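Local coordinates for protein putative hydantoin racemase (Klebsiella pneumoniae subsp. pneumoniae, PDB 3QVJ) that is an allantoin racemase that probably also interconverts the D and L forms of other 5-monosubstituted hydantoins, at residues A[72-77]-A[95-100]. Numbering follows the deposited sequence.
Sequences GHVIAC and IGIAEA
Ile75 O is gripped by two backbone amides: Ile97 N, at the first turn of helix 97-108, reaches it at 3.1 Å with the N-H bent to 142°, and Cys77 N adds a weak bond from within 72-77. Further back the pairing is straighter. Ile95 N donates to His73 O and Ile95 O accepts from Ile75 N, each at 3.0 Å, while the CA-H of Val74 leans on the same Ile95 O. These parallel bridges join strands 72-75 and 94-96 of a right-handed beta-alpha-beta unit, connected through helix 83-89, in one of the two four-stranded sheets of this Asp/Glu/hydantoin racemase fold. Past the bridges the second strand turns directly into helix, with Gly96 as N-cap. Glu99 OE1 takes the Gly96 N-H at 2.9 Å, nearly along the carboxylate C-O axis, and Glu99 OE2 forms a salt bridge with Arg87. Ile97 packs against the chain leaving strand 72-75. With CG1 between the backbone N and the carbonyl carbon (chi1 63°), CG1 lies beside Cys77 O, and the extended chi2 carries CD1 to Ala76 C at 3.6 Å. Ile97 CG2 meets Val74 CG2 at 3.9 Å, the side chains crossing at about a right angle. Beyond Val74 and Ile95 lies Ala207 of helix 203-216.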
loop_
_atom_site.group_PDB
_atom_site.type_symbol
_atom_site.label_atom_id
_atom_site.label_comp_id
_atom_site.label_asym_id
_atom_site.label_seq_id
_atom_site.Cartn_x
_atom_site.Cartn_y
_atom_site.Cartn_z
ATOM N N GLY A 72 -18.208 7.555 28.224
ATOM C CA GLY A 72 -17.414 6.819 27.246
ATOM C C GLY A 72 -17.015 5.441 27.728
ATOM O O GLY A 72 -17.251 5.070 28.885
ATOM N N HIS A 73 -16.404 4.679 26.826
ATOM C CA HIS A 73 -16.081 3.290 27.081
ATOM C C HIS A 73 -14.683 2.966 26.572
ATOM O O HIS A 73 -14.242 3.504 25.552
ATOM C CB HIS A 73 -17.074 2.374 26.365
ATOM C CG HIS A 73 -18.504 2.815 26.462
ATOM N ND1 HIS A 73 -19.407 2.221 27.315
ATOM C CD2 HIS A 73 -19.192 3.766 25.787
ATOM C CE1 HIS A 73 -20.589 2.790 27.168
ATOM N NE2 HIS A 73 -20.484 3.737 26.253
ATOM N N VAL A 74 -13.986 2.087 27.286
ATOM C CA VAL A 74 -12.801 1.454 26.723
ATOM C C VAL A 74 -12.934 -0.067 26.617
ATOM O O VAL A 74 -13.561 -0.721 27.464
ATOM C CB VAL A 74 -11.433 1.974 27.323
ATOM C CG1 VAL A 74 -11.618 3.124 28.317
ATOM C CG2 VAL A 74 -10.534 0.858 27.870
ATOM N N ILE A 75 -12.400 -0.606 25.526
ATOM C CA ILE A 75 -12.359 -2.045 25.316
ATOM C C ILE A 75 -10.949 -2.514 25.662
ATOM O O ILE A 75 -10.001 -2.288 24.902
ATOM C CB ILE A 75 -12.780 -2.413 23.885
ATOM C CG1 ILE A 75 -14.227 -1.945 23.635
ATOM C CG2 ILE A 75 -12.638 -3.920 23.652
ATOM C CD1 ILE A 75 -14.726 -2.148 22.221
ATOM N N ALA A 76 -10.826 -3.146 26.829
ATOM C CA ALA A 76 -9.527 -3.458 27.420
ATOM C C ALA A 76 -8.982 -4.858 27.091
ATOM O O ALA A 76 -8.431 -5.545 27.958
ATOM C CB ALA A 76 -9.560 -3.223 28.931
ATOM N N CYS A 77 -9.149 -5.270 25.838
ATOM C CA CYS A 77 -8.410 -6.406 25.285
ATOM C C CYS A 77 -7.658 -5.922 24.050
ATOM O O CYS A 77 -8.198 -5.147 23.265
ATOM C CB CYS A 77 -9.343 -7.559 24.916
ATOM S SG CYS A 77 -8.617 -8.789 23.794
ATOM N N ILE A 95 -13.073 3.513 22.812
ATOM C CA ILE A 95 -11.661 3.433 22.429
ATOM C C ILE A 95 -11.090 2.070 22.794
ATOM O O ILE A 95 -11.272 1.602 23.920
ATOM C CB ILE A 95 -10.813 4.553 23.118
ATOM C CG1 ILE A 95 -11.445 5.940 22.911
ATOM C CG2 ILE A 95 -9.354 4.518 22.635
ATOM C CD1 ILE A 95 -11.670 6.342 21.445
ATOM N N GLY A 96 -10.418 1.431 21.837
ATOM C CA GLY A 96 -9.731 0.166 22.092
ATOM C C GLY A 96 -8.350 0.395 22.682
ATOM O O GLY A 96 -7.734 1.437 22.457
ATOM N N ILE A 97 -7.844 -0.578 23.431
ATOM C CA ILE A 97 -6.517 -0.412 24.025
ATOM C C ILE A 97 -5.353 -0.609 23.045
ATOM O O ILE A 97 -4.293 -0.022 23.238
ATOM C CB ILE A 97 -6.317 -1.226 25.325
ATOM C CG1 ILE A 97 -6.411 -2.733 25.060
ATOM C CG2 ILE A 97 -7.302 -0.743 26.398
ATOM C CD1 ILE A 97 -5.714 -3.578 26.116
ATOM N N ALA A 98 -5.543 -1.419 22.002
ATOM C CA ALA A 98 -4.527 -1.524 20.948
ATOM C C ALA A 98 -4.510 -0.219 20.159
ATOM O O ALA A 98 -3.455 0.390 19.975
ATOM C CB ALA A 98 -4.797 -2.704 20.030
ATOM N N GLU A 99 -5.696 0.205 19.731
ATOM C CA GLU A 99 -5.901 1.486 19.064
ATOM C C GLU A 99 -5.216 2.632 19.813
ATOM O O GLU A 99 -4.393 3.346 19.234
ATOM C CB GLU A 99 -7.403 1.754 18.906
ATOM C CG GLU A 99 -7.760 3.124 18.348
ATOM C CD GLU A 99 -9.250 3.402 18.409
ATOM O OE1 GLU A 99 -9.890 3.027 19.414
ATOM O OE2 GLU A 99 -9.786 3.987 17.449
ATOM N N ALA A 100 -5.537 2.783 21.101
ATOM C CA ALA A 100 -4.982 3.869 21.918
ATOM C C ALA A 100 -3.468 3.787 22.092
ATOM O O ALA A 100 -2.778 4.808 21.989
ATOM C CB ALA A 100 -5.666 3.923 23.273
#